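Local atomic coordinates of 30-kDa cleavage and polyadenylation specificity factor 30 (Arabidopsis thaliana, PDB entry 5ZUU), a protein that recognises m6A-modified RNA through its YTH domain and, within the cleavage and polyadenylation specificity factor complex, acts in pre-mRNA 3'-end formation and poly(A) site selection. Residues V16-R27 with S55-N66; N29-G37 with L160-R171. One frame throughout, in Å; residues are numbered along the deposited sequence. Where two conformers were deposited one is given.

Contact 1 of 2, residues V16-R27 with S55-N66; sequences VNRYFVVKSNNR and SVENVILIFSVN. With nucleotides of chain F.
Arg18, Phe20, Val22 and Ser24 each turn both backbone N and O to strand 58-65, so their bonds zip the two strands together in parallel register from Arg18 opposite Val59 to Ser24 opposite Val65. Here Ile60 N reaches Arg18 O at 2.8 Å and almost straight (176°).

Of the apolar contacts, the tightest is a CH-pi one: Val22 CG1 sits over one face of the Phe63 ring, 3.6 Å from its centroid. With that methyl anti to the backbone N (chi1 166°), CG2 is left to meet Leu61 CB. Phe20 meets Val59 obliquely, CD1 to CG1, on the side of the sheet where helix 46-55 packs. Tyr19 and Ile60 lie alongside each other on the opposite face, pointing the same way.

These are neighbouring strands in the mixed sheet of the YTH domain; the chain between them runs through helix 27-36, the short edge strand 38-39 and helix 46-55.

Side-chain polar bonds gather at the two ends. Asn17 OD1 accepts Asn58 ND2 at 3.0 Å, the two amide planes nearly perpendicular, while Asn17 ND2 donates to Tyr19 OH and to Pro13 O. Asn58 OD1 is hydrogen-bonded to Lys76 NZ. A leucine at Asn17 would probably leave Asn58 ND2 without this acceptor and Tyr19 OH without its amide donor. Arg18 NH1 bonds Ser55 OG near the guanidinium plane, and Glu139 and Glu51 add salt bridges; Ser55 OG also bonds Ala52 O.

At the RNA end, Lys23 curls back through bends at chi2 and chi3, and NZ donates to three oxygens: Ser64 OG (3.0 Å), O3' of C6 of chain F (3.2 Å) and OP1 of U7 of chain F (2.9 Å). Ser64 OG also bonds His70 O, which probably orients the hydroxyl toward Lys23 NZ.

Contact 2 of 2, residues N29-G37 with L160-R171; sequences NFELSVQQG and LMAISIAAEAKR
Val34 and Leu160 meet where helix 29-36 packs on helix 160-171, the C-terminal helix of this YTH-domain construct; the two segments run in broadly the same direction, 42° apart, with their axes approaching to 8.3 Å. Val34 CG1, anti to its own amide nitrogen (chi1 170°), lodges between Leu160 and Ser164, 4.0 Å from Leu160 CB and equally far from Ser164 CB. On the N-terminal side of this valine, Leu160 CD1 presses obliquely on the Phe30 ring, only 3.3 Å from CE2. Toward the other end of the interface Ala167 CB lies against the backbone of helix 29-36, 3.2 Å from Gln35 O.

That same carbonyl takes the one direct hydrogen bond between the segments, from Arg171 NH1 at 2.8 Å. The donor lies 30° off the carbonyl plane, and the bond is bent. Arg171 bends at chi3 to lay its guanidinium flat against the end of helix 29-36: Gln36 O sits over the centre of one face, Ala167 O against the opposite face. Carbonyl oxygens at a helix C-terminus would be expected to suit the cation.

One water continues this network inward. It donates to Val34 O (2.7 Å) and accepts from Ser164 OG and Arg171 NH2, so a single molecule joins both helices and, together with the NH1 bond to Gln35 O, probably limits the rotation of the guanidinium.

Farther out, strand 103-114 backs the interface, Trp107 touching both Val34 and Ser164 and Leu110 both Phe30 and Ser164. Helix 160-171 is tied down again through Glu168, whose OE1 forms a salt bridge with Lys106 NZ while OE2 is hydrogen-bonded to His10 NE2.

Contact 1 lies near the middle of the domain, its centre about 4 Å from that of the chain, and contact 2 farther out, the two contact centres about 16 Å apart. Strand 17-24 leads directly into helix 27-36, so the first segments follow each other; strand 58-65 comes next, and helix 159-172 closes the domain from the far end of the chain. The contacts touch where Phe30 packs on Phe63 and Val65, and Asn29 on Ser24. The two helices thus lie side by side on the same face of the central sheet, Leu110 of strand 103-114 touching both. Contact 1 meets nucleotides C6 and U7 of chain F through Lys23.

Contact 1 of 2, residues V16-R27 with S55-N66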
loop_
_atom_site.group_PDB
_atom_site.type_symbol
_atom_site.label_atom_id
_atom_site.label_comp_id
_atom_site.label_asym_id
_atom_site.label_seq_id
_atom_site.Cartn_x
_atom_site.Cartn_y
_atom_site.Cartn_z
ATOM N N VAL A 16 -8.466 6.858 -13.321
ATOM C CA VAL A 16 -8.606 7.786 -12.189
ATOM C C VAL A 16 -8.386 7.039 -10.870
ATOM O O VAL A 16 -9.146 6.197 -10.473
ATOM C CB VAL A 16 -9.914 8.608 -12.258
ATOM C CG1 VAL A 16 -10.116 9.393 -10.956
ATOM C CG2 VAL A 16 -9.804 9.559 -13.465
ATOM N N ASN A 17 -7.309 7.376 -10.192
ATOM C CA ASN A 17 -6.929 6.711 -8.960
ATOM C C ASN A 17 -7.021 7.708 -7.795
ATOM O O ASN A 17 -6.893 8.911 -7.988
ATOM C CB ASN A 17 -5.484 6.266 -9.072
ATOM C CG ASN A 17 -5.213 5.277 -10.186
ATOM O OD1 ASN A 17 -6.089 4.560 -10.709
ATOM N ND2 ASN A 17 -3.952 5.179 -10.505
ATOM N N ARG A 18 -7.170 7.199 -6.575
ATOM C CA ARG A 18 -6.864 7.991 -5.363
ATOM C C ARG A 18 -5.801 7.245 -4.652
ATOM O O ARG A 18 -5.719 5.968 -4.796
ATOM C CB ARG A 18 -8.111 8.127 -4.462
ATOM C CG ARG A 18 -9.135 8.991 -5.136
ATOM C CD ARG A 18 -10.469 8.960 -4.442
ATOM N NE ARG A 18 -10.406 9.659 -3.154
ATOM C CZ ARG A 18 -11.459 9.776 -2.337
ATOM N NH1 ARG A 18 -12.609 9.263 -2.669
ATOM N NH2 ARG A 18 -11.360 10.436 -1.200
ATOM N N TYR A 19 -5.044 7.987 -3.849
ATOM C CA TYR A 19 -3.823 7.538 -3.212
ATOM C C TYR A 19 -3.839 7.890 -1.740
ATOM O O TYR A 19 -4.117 9.063 -1.389
ATOM C CB TYR A 19 -2.587 8.302 -3.849
ATOM C CG TYR A 19 -2.492 8.112 -5.314
ATOM C CD1 TYR A 19 -3.273 8.874 -6.195
ATOM C CD2 TYR A 19 -1.688 7.120 -5.847
ATOM C CE1 TYR A 19 -3.208 8.663 -7.573
ATOM C CE2 TYR A 19 -1.620 6.913 -7.216
ATOM C CZ TYR A 19 -2.388 7.665 -8.065
ATOM O OH TYR A 19 -2.335 7.425 -9.405
ATOM N N PHE A 20 -3.498 6.898 -0.896
ATOM C CA PHE A 20 -3.445 7.064 0.563
ATOM C C PHE A 20 -2.134 6.514 1.060
ATOM O O PHE A 20 -1.709 5.465 0.599
ATOM C CB PHE A 20 -4.624 6.312 1.266
ATOM C CG PHE A 20 -5.979 6.845 0.933
ATOM C CD1 PHE A 20 -6.575 6.562 -0.266
ATOM C CD2 PHE A 20 -6.668 7.640 1.823
ATOM C CE1 PHE A 20 -7.823 7.108 -0.596
ATOM C CE2 PHE A 20 -7.912 8.179 1.511
ATOM C CZ PHE A 20 -8.481 7.915 0.295
ATOM N N VAL A 21 -1.485 7.220 1.984
ATOM C CA VAL A 21 -0.356 6.668 2.714
ATOM C C VAL A 21 -0.875 5.789 3.844
ATOM O O VAL A 21 -1.760 6.195 4.588
ATOM C CB VAL A 21 0.561 7.746 3.316
ATOM C CG1 VAL A 21 1.664 7.128 4.193
ATOM C CG2 VAL A 21 1.182 8.574 2.203
ATOM N N VAL A 22 -0.375 4.565 3.923
ATOM C CA VAL A 22 -0.736 3.608 4.919
ATOM C C VAL A 22 0.503 3.397 5.763
ATOM O O VAL A 22 1.608 3.233 5.219
ATOM C CB VAL A 22 -1.150 2.285 4.269
ATOM C CG1 VAL A 22 -1.202 1.161 5.306
ATOM C CG2 VAL A 22 -2.481 2.478 3.585
ATOM N N LYS A 23 0.350 3.507 7.087
ATOM C CA LYS A 23 1.469 3.358 8.043
ATOM C C LYS A 23 1.334 2.040 8.865
ATOM O O LYS A 23 0.230 1.608 9.185
ATOM C CB LYS A 23 1.548 4.569 8.967
ATOM C CG LYS A 23 1.781 5.919 8.232
ATOM C CD LYS A 23 3.137 6.007 7.540
ATOM C CE LYS A 23 4.327 5.872 8.462
ATOM N NZ LYS A 23 5.539 6.499 7.888
ATOM N N SER A 24 2.462 1.360 9.105
ATOM C CA SER A 24 2.579 0.224 10.061
ATOM C C SER A 24 3.622 0.498 11.137
ATOM O O SER A 24 4.666 1.102 10.872
ATOM C CB SER A 24 2.971 -1.043 9.331
ATOM O OG SER A 24 2.942 -2.144 10.207
ATOM N N ASN A 25 3.298 0.086 12.358
ATOM C CA ASN A 25 4.162 0.223 13.526
ATOM C C ASN A 25 5.320 -0.691 13.418
ATOM O O ASN A 25 6.258 -0.493 14.150
ATOM C CB ASN A 25 3.474 -0.284 14.809
ATOM C CG ASN A 25 2.556 0.710 15.430
ATOM O OD1 ASN A 25 2.670 1.927 15.216
ATOM N ND2 ASN A 25 1.622 0.209 16.203
ATOM N N ASN A 26 5.223 -1.765 12.611
ATOM C CA ASN A 26 6.278 -2.758 12.535
ATOM C C ASN A 26 6.391 -3.384 11.133
ATOM O O ASN A 26 5.424 -3.347 10.366
ATOM C CB ASN A 26 6.005 -3.841 13.625
ATOM C CG ASN A 26 4.676 -4.569 13.410
ATOM O OD1 ASN A 26 4.466 -5.188 12.385
ATOM N ND2 ASN A 26 3.751 -4.460 14.373
ATOM N N ARG A 27 7.557 -3.952 10.796
ATOM C CA ARG A 27 7.720 -4.675 9.521
ATOM C C ARG A 27 6.968 -5.982 9.508
ATOM O O ARG A 27 6.507 -6.465 8.458
ATOM C CB ARG A 27 9.156 -5.008 9.211
ATOM C CG ARG A 27 9.974 -3.805 8.902
ATOM C CD ARG A 27 11.275 -4.191 8.187
ATOM N NE ARG A 27 12.002 -2.962 7.926
ATOM C CZ ARG A 27 12.062 -2.301 6.771
ATOM N NH1 ARG A 27 11.518 -2.752 5.660
ATOM N NH2 ARG A 27 12.764 -1.173 6.738
ATOM N N SER A 55 -15.658 5.249 -4.737
ATOM C CA SER A 55 -15.604 6.420 -5.613
ATOM C C SER A 55 -14.853 6.256 -6.927
ATOM O O SER A 55 -15.164 6.962 -7.877
ATOM C CB SER A 55 -14.916 7.594 -4.905
ATOM O OG SER A 55 -13.580 7.231 -4.597
ATOM N N VAL A 56 -13.820 5.412 -6.959
ATOM C CA VAL A 56 -12.905 5.348 -8.131
ATOM C C VAL A 56 -12.567 3.927 -8.400
ATOM O O VAL A 56 -12.707 3.102 -7.519
ATOM C CB VAL A 56 -11.557 6.127 -7.901
ATOM C CG1 VAL A 56 -11.784 7.608 -7.751
ATOM C CG2 VAL A 56 -10.829 5.626 -6.676
ATOM N N GLU A 57 -11.975 3.671 -9.547
ATOM C CA GLU A 57 -11.641 2.289 -9.982
ATOM C C GLU A 57 -10.465 1.670 -9.191
ATOM O O GLU A 57 -10.385 0.422 -9.009
ATOM C CB GLU A 57 -11.402 2.294 -11.507
ATOM C CG GLU A 57 -11.142 0.949 -12.188
ATOM C CD GLU A 57 -12.182 -0.146 -11.904
ATOM O OE1 GLU A 57 -13.333 0.150 -11.482
ATOM O OE2 GLU A 57 -11.858 -1.345 -12.112
ATOM N N ASN A 58 -9.542 2.522 -8.739
ATOM C CA ASN A 58 -8.345 2.069 -8.047
ATOM C C ASN A 58 -7.955 2.973 -6.893
ATOM O O ASN A 58 -7.750 4.181 -7.063
ATOM C CB ASN A 58 -7.158 2.093 -8.993
ATOM C CG ASN A 58 -7.373 1.269 -10.210
ATOM O OD1 ASN A 58 -7.384 0.065 -10.146
ATOM N ND2 ASN A 58 -7.440 1.911 -11.335
ATOM N N VAL A 59 -7.881 2.380 -5.720
ATOM C CA VAL A 59 -7.366 3.002 -4.561
ATOM C C VAL A 59 -6.010 2.395 -4.375
ATOM O O VAL A 59 -5.830 1.135 -4.234
ATOM C CB VAL A 59 -8.276 2.722 -3.352
ATOM C CG1 VAL A 59 -7.662 3.292 -2.074
ATOM C CG2 VAL A 59 -9.626 3.328 -3.608
ATOM N N ILE A 60 -5.033 3.283 -4.463
ATOM C CA ILE A 60 -3.637 2.937 -4.327
ATOM C C ILE A 60 -3.122 3.299 -2.930
ATOM O O ILE A 60 -3.173 4.461 -2.521
ATOM C CB ILE A 60 -2.787 3.605 -5.436
ATOM C CG1 ILE A 60 -3.382 3.264 -6.813
ATOM C CG2 ILE A 60 -1.298 3.158 -5.332
ATOM C CD1 ILE A 60 -3.540 1.773 -7.079
ATOM N N LEU A 61 -2.652 2.288 -2.205
ATOM C CA LEU A 61 -2.129 2.411 -0.820
ATOM C C LEU A 61 -0.618 2.356 -0.869
ATOM O O LEU A 61 -0.051 1.333 -1.186
ATOM C CB LEU A 61 -2.654 1.233 -0.011
ATOM C CG LEU A 61 -4.189 1.068 -0.053
ATOM C CD1 LEU A 61 -4.587 -0.120 0.756
ATOM C CD2 LEU A 61 -4.903 2.305 0.503
ATOM N N ILE A 62 0.029 3.460 -0.522
ATOM C CA ILE A 62 1.445 3.582 -0.467
ATOM C C ILE A 62 1.895 3.370 0.962
ATOM O O ILE A 62 1.668 4.232 1.822
ATOM C CB ILE A 62 1.859 4.989 -0.974
ATOM C CG1 ILE A 62 1.402 5.173 -2.422
ATOM C CG2 ILE A 62 3.356 5.216 -0.855
ATOM C CD1 ILE A 62 1.560 6.617 -2.984
ATOM N N PHE A 63 2.614 2.271 1.216
ATOM C CA PHE A 63 2.973 1.825 2.553
ATOM C C PHE A 63 4.247 2.387 3.039
ATOM O O PHE A 63 5.188 2.530 2.321
ATOM C CB PHE A 63 3.116 0.296 2.644
ATOM C CG PHE A 63 1.830 -0.393 2.845
ATOM C CD1 PHE A 63 0.816 -0.284 1.868
ATOM C CD2 PHE A 63 1.580 -1.149 4.000
ATOM C CE1 PHE A 63 -0.405 -0.945 2.027
ATOM C CE2 PHE A 63 0.361 -1.790 4.171
ATOM C CZ PHE A 63 -0.637 -1.695 3.189
ATOM N N SER A 64 4.298 2.620 4.313
ATOM C CA SER A 64 5.513 2.984 4.953
ATOM C C SER A 64 5.509 2.535 6.370
ATOM O O SER A 64 4.592 2.915 7.152
ATOM C CB SER A 64 5.720 4.454 4.850
ATOM O OG SER A 64 6.806 4.848 5.715
ATOM N N VAL A 65 6.526 1.744 6.743
ATOM C CA VAL A 65 6.723 1.358 8.152
ATOM C C VAL A 65 7.276 2.544 9.016
ATOM O O VAL A 65 8.253 3.163 8.656
ATOM C CB VAL A 65 7.614 0.119 8.273
ATOM C CG1 VAL A 65 7.836 -0.224 9.717
ATOM C CG2 VAL A 65 6.975 -1.059 7.533
ATOM N N ASN A 66 6.604 2.836 10.140
ATOM C CA ASN A 66 7.013 3.906 11.062
ATOM C C ASN A 66 8.518 3.799 11.369
ATOM O O ASN A 66 9.044 2.716 11.587
ATOM C CB ASN A 66 6.277 3.829 12.419
ATOM C CG ASN A 66 4.780 4.023 12.320
ATOM O OD1 ASN A 66 4.210 4.148 11.230
ATOM N ND2 ASN A 66 4.137 4.116 13.483
ATOM P P C F 6 0.612 6.771 12.737
ATOM O OP1 C F 6 1.009 7.652 13.835
ATOM O OP2 C F 6 -0.671 7.021 12.032
ATOM O "O5'" C F 6 1.747 6.814 11.599
ATOM C "C5'" C F 6 3.057 7.296 11.915
ATOM C "C4'" C F 6 3.355 8.552 11.133
ATOM O "O4'" C F 6 2.483 9.620 11.572
ATOM C "C3'" C F 6 4.766 9.109 11.274
ATOM O "O3'" C F 6 5.636 8.427 10.380
ATOM C "C2'" C F 6 4.550 10.561 10.914
ATOM O "O2'" C F 6 4.468 10.778 9.516
ATOM C "C1'" C F 6 3.215 10.833 11.603
ATOM N N1 C F 6 3.308 11.282 13.009
ATOM C C2 C F 6 3.782 12.573 13.262
ATOM O O2 C F 6 4.160 13.270 12.312
ATOM N N3 C F 6 3.807 13.033 14.532
ATOM C C4 C F 6 3.361 12.261 15.528
ATOM N N4 C F 6 3.420 12.752 16.762
ATOM C C5 C F 6 2.862 10.940 15.301
ATOM C C6 C F 6 2.850 10.499 14.036
ATOM P P U F 7 7.143 8.150 10.742
ATOM O OP1 U F 7 7.683 7.314 9.682
ATOM O OP2 U F 7 7.286 7.722 12.097
ATOM O "O5'" U F 7 7.842 9.577 10.651
ATOM C "C5'" U F 7 7.945 10.210 9.379
ATOM C "C4'" U F 7 8.407 11.622 9.559
ATOM O "O4'" U F 7 7.461 12.357 10.374
ATOM C "C3'" U F 7 9.728 11.749 10.284
ATOM O "O3'" U F 7 10.743 11.682 9.301
ATOM C "C2'" U F 7 9.642 13.132 10.881
ATOM O "O2'" U F 7 9.816 14.141 9.912
ATOM C "C1'" U F 7 8.181 13.172 11.294
ATOM N N1 U F 7 7.878 12.723 12.654
ATOM C C2 U F 7 8.051 13.622 13.695
ATOM O O2 U F 7 8.576 14.722 13.554
ATOM N N3 U F 7 7.629 13.167 14.917
ATOM C C4 U F 7 7.021 11.961 15.197
ATOM O O4 U F 7 6.658 11.721 16.346
ATOM C C5 U F 7 6.889 11.085 14.072
ATOM C C6 U F 7 7.295 11.494 12.867
#

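Contact 2 of 2, residues N29-G37 with L160-R171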
loop_
_atom_site.group_PDB
_atom_site.type_symbol
_atom_site.label_atom_id
_atom_site.label_comp_id
_atom_site.label_asym_id
_atom_site.label_seq_id
_atom_site.Cartn_x
_atom_site.Cartn_y
_atom_site.Cartn_z
ATOM N N ASN A 29 4.027 -6.886 10.300
ATOM C CA ASN A 29 2.690 -6.838 9.670
ATOM C C ASN A 29 2.736 -6.577 8.165
ATOM O O ASN A 29 2.016 -7.120 7.426
ATOM C CB ASN A 29 1.760 -5.859 10.377
ATOM C CG ASN A 29 1.362 -6.325 11.779
ATOM O OD1 ASN A 29 0.795 -5.582 12.554
ATOM N ND2 ASN A 29 1.667 -7.533 12.078
ATOM N N PHE A 30 3.603 -5.680 7.788
ATOM C CA PHE A 30 3.817 -5.387 6.395
ATOM C C PHE A 30 4.220 -6.656 5.617
ATOM O O PHE A 30 3.716 -6.945 4.534
ATOM C CB PHE A 30 4.875 -4.280 6.303
ATOM C CG PHE A 30 5.511 -4.170 4.957
ATOM C CD1 PHE A 30 4.732 -3.925 3.846
ATOM C CD2 PHE A 30 6.921 -4.344 4.800
ATOM C CE1 PHE A 30 5.326 -3.807 2.597
ATOM C CE2 PHE A 30 7.509 -4.214 3.571
ATOM C CZ PHE A 30 6.693 -3.965 2.458
ATOM N N GLU A 31 5.152 -7.399 6.193
ATOM C CA GLU A 31 5.580 -8.703 5.583
ATOM C C GLU A 31 4.513 -9.750 5.512
ATOM O O GLU A 31 4.346 -10.377 4.495
ATOM C CB GLU A 31 6.845 -9.214 6.236
ATOM C CG GLU A 31 7.975 -8.292 5.832
ATOM C CD GLU A 31 9.292 -8.617 6.459
ATOM O OE1 GLU A 31 9.453 -9.751 6.933
ATOM O OE2 GLU A 31 10.164 -7.717 6.441
ATOM N N LEU A 32 3.700 -9.829 6.549
ATOM C CA LEU A 32 2.521 -10.659 6.530
ATOM C C LEU A 32 1.525 -10.237 5.448
ATOM O O LEU A 32 0.909 -11.093 4.762
ATOM C CB LEU A 32 1.854 -10.605 7.903
ATOM C CG LEU A 32 1.114 -11.851 8.372
ATOM C CD1 LEU A 32 2.059 -13.038 8.516
ATOM C CD2 LEU A 32 0.443 -11.582 9.711
ATOM N N SER A 33 1.335 -8.921 5.306
ATOM C CA SER A 33 0.484 -8.431 4.235
ATOM C C SER A 33 0.951 -8.899 2.839
ATOM O O SER A 33 0.183 -9.290 1.973
ATOM C CB SER A 33 0.436 -6.913 4.297
ATOM O OG SER A 33 -0.346 -6.428 3.266
ATOM N N VAL A 34 2.249 -8.823 2.652
ATOM C CA VAL A 34 2.881 -9.219 1.393
ATOM C C VAL A 34 2.683 -10.706 1.129
ATOM O O VAL A 34 2.355 -11.087 0.010
ATOM C CB VAL A 34 4.371 -8.841 1.405
ATOM C CG1 VAL A 34 5.091 -9.466 0.226
ATOM C CG2 VAL A 34 4.518 -7.317 1.358
ATOM N N GLN A 35 2.863 -11.542 2.145
ATOM C CA GLN A 35 2.700 -12.997 1.970
ATOM C C GLN A 35 1.240 -13.380 1.730
ATOM O O GLN A 35 0.958 -14.319 1.002
ATOM C CB GLN A 35 3.308 -13.768 3.170
ATOM C CG GLN A 35 2.985 -15.269 3.241
ATOM C CD GLN A 35 3.411 -16.020 2.002
ATOM O OE1 GLN A 35 4.532 -15.841 1.510
ATOM N NE2 GLN A 35 2.521 -16.858 1.480
ATOM N N GLN A 36 0.306 -12.635 2.319
ATOM C CA GLN A 36 -1.110 -13.011 2.279
ATOM C C GLN A 36 -1.999 -12.179 1.394
ATOM O O GLN A 36 -3.101 -12.576 1.154
ATOM C CB GLN A 36 -1.625 -12.980 3.725
ATOM C CG GLN A 36 -0.949 -14.064 4.536
ATOM C CD GLN A 36 -1.275 -14.007 5.984
ATOM O OE1 GLN A 36 -2.302 -13.478 6.400
ATOM N NE2 GLN A 36 -0.384 -14.569 6.784
ATOM N N GLY A 37 -1.569 -11.013 0.923
ATOM C CA GLY A 37 -2.490 -10.196 0.105
ATOM C C GLY A 37 -3.662 -9.582 0.840
ATOM O O GLY A 37 -4.794 -9.436 0.297
ATOM N N LEU A 160 10.906 -8.695 -1.368
ATOM C CA LEU A 160 9.472 -8.964 -1.175
ATOM C C LEU A 160 8.689 -9.026 -2.434
ATOM O O LEU A 160 7.613 -9.643 -2.440
ATOM C CB LEU A 160 8.806 -7.934 -0.245
ATOM C CG LEU A 160 9.388 -7.950 1.190
ATOM C CD1 LEU A 160 8.906 -6.796 2.066
ATOM C CD2 LEU A 160 9.122 -9.281 1.871
ATOM N N MET A 161 9.155 -8.370 -3.500
ATOM C CA MET A 161 8.374 -8.341 -4.748
ATOM C C MET A 161 8.090 -9.739 -5.281
ATOM O O MET A 161 6.944 -10.083 -5.553
ATOM C CB MET A 161 9.051 -7.531 -5.833
ATOM C CG MET A 161 8.170 -7.316 -7.064
ATOM S SD MET A 161 6.932 -5.979 -6.985
ATOM C CE MET A 161 5.424 -6.903 -6.751
ATOM N N ALA A 162 9.144 -10.507 -5.495
ATOM C CA ALA A 162 8.989 -11.876 -6.007
ATOM C C ALA A 162 8.191 -12.734 -4.981
ATOM O O ALA A 162 7.303 -13.506 -5.349
ATOM C CB ALA A 162 10.385 -12.469 -6.326
ATOM N N ILE A 163 8.431 -12.505 -3.689
ATOM C CA ILE A 163 7.619 -13.172 -2.640
ATOM C C ILE A 163 6.119 -12.929 -2.863
ATOM O O ILE A 163 5.302 -13.871 -2.860
ATOM C CB ILE A 163 8.059 -12.774 -1.231
ATOM C CG1 ILE A 163 9.454 -13.363 -0.941
ATOM C CG2 ILE A 163 7.094 -13.350 -0.210
ATOM C CD1 ILE A 163 10.086 -12.818 0.319
ATOM N N SER A 164 5.776 -11.668 -3.118
ATOM C CA SER A 164 4.418 -11.320 -3.397
ATOM C C SER A 164 3.854 -12.035 -4.612
ATOM O O SER A 164 2.747 -12.510 -4.574
ATOM C CB SER A 164 4.315 -9.807 -3.641
ATOM O OG SER A 164 2.964 -9.511 -3.619
ATOM N N ILE A 165 4.605 -12.032 -5.703
ATOM C CA ILE A 165 4.148 -12.573 -7.021
ATOM C C ILE A 165 3.895 -14.092 -6.861
ATOM O O ILE A 165 2.849 -14.610 -7.278
ATOM C CB ILE A 165 5.183 -12.303 -8.200
ATOM C CG1 ILE A 165 5.402 -10.796 -8.481
ATOM C CG2 ILE A 165 4.761 -12.950 -9.514
ATOM C CD1 ILE A 165 4.133 -10.043 -8.803
ATOM N N ALA A 166 4.845 -14.766 -6.209
ATOM C CA ALA A 166 4.724 -16.204 -5.885
ATOM C C ALA A 166 3.471 -16.447 -5.048
ATOM O O ALA A 166 2.632 -17.269 -5.455
ATOM C CB ALA A 166 5.970 -16.707 -5.161
ATOM N N ALA A 167 3.297 -15.677 -3.951
ATOM C CA ALA A 167 2.126 -15.917 -3.054
ATOM C C ALA A 167 0.826 -15.707 -3.767
ATOM O O ALA A 167 -0.058 -16.542 -3.671
ATOM C CB ALA A 167 2.188 -15.096 -1.798
ATOM N N GLU A 168 0.763 -14.604 -4.525
ATOM C CA GLU A 168 -0.343 -14.239 -5.418
ATOM C C GLU A 168 -0.700 -15.363 -6.405
ATOM O O GLU A 168 -1.846 -15.687 -6.570
ATOM C CB GLU A 168 0.044 -12.964 -6.202
ATOM C CG GLU A 168 -1.064 -12.011 -6.583
ATOM C CD GLU A 168 -0.565 -10.797 -7.425
ATOM O OE1 GLU A 168 -1.394 -10.332 -8.244
ATOM O OE2 GLU A 168 0.601 -10.275 -7.283
ATOM N N ALA A 169 0.291 -15.941 -7.062
ATOM C CA ALA A 169 0.056 -17.046 -8.002
ATOM C C ALA A 169 -0.500 -18.277 -7.283
ATOM O O ALA A 169 -1.466 -18.864 -7.748
ATOM C CB ALA A 169 1.353 -17.408 -8.694
ATOM N N LYS A 170 0.121 -18.637 -6.151
ATOM C CA LYS A 170 -0.335 -19.778 -5.306
ATOM C C LYS A 170 -1.801 -19.670 -4.930
ATOM O O LYS A 170 -2.521 -20.669 -4.977
ATOM C CB LYS A 170 0.490 -19.939 -4.016
ATOM C CG LYS A 170 1.672 -20.901 -4.121
ATOM C CD LYS A 170 1.643 -22.003 -3.055
ATOM C CE LYS A 170 2.563 -23.178 -3.456
ATOM N NZ LYS A 170 2.354 -24.446 -2.685
ATOM N N ARG A 171 -2.230 -18.466 -4.536
ATOM C CA ARG A 171 -3.647 -18.218 -4.207
ATOM C C ARG A 171 -4.574 -18.327 -5.402
ATOM O O ARG A 171 -5.732 -18.711 -5.248
ATOM C CB ARG A 171 -3.835 -16.866 -3.542
ATOM C CG ARG A 171 -3.398 -16.837 -2.103
ATOM C CD ARG A 171 -3.781 -15.515 -1.467
ATOM N NE ARG A 171 -3.110 -14.340 -2.081
ATOM C CZ ARG A 171 -1.894 -13.877 -1.771
ATOM N NH1 ARG A 171 -1.139 -14.504 -0.855
ATOM N NH2 ARG A 171 -1.422 -12.782 -2.401
HETATM O O HOH W 1 0.933 -11.034 -2.266
HETATM O O HOH W 2 5.903 -16.310 -1.591
#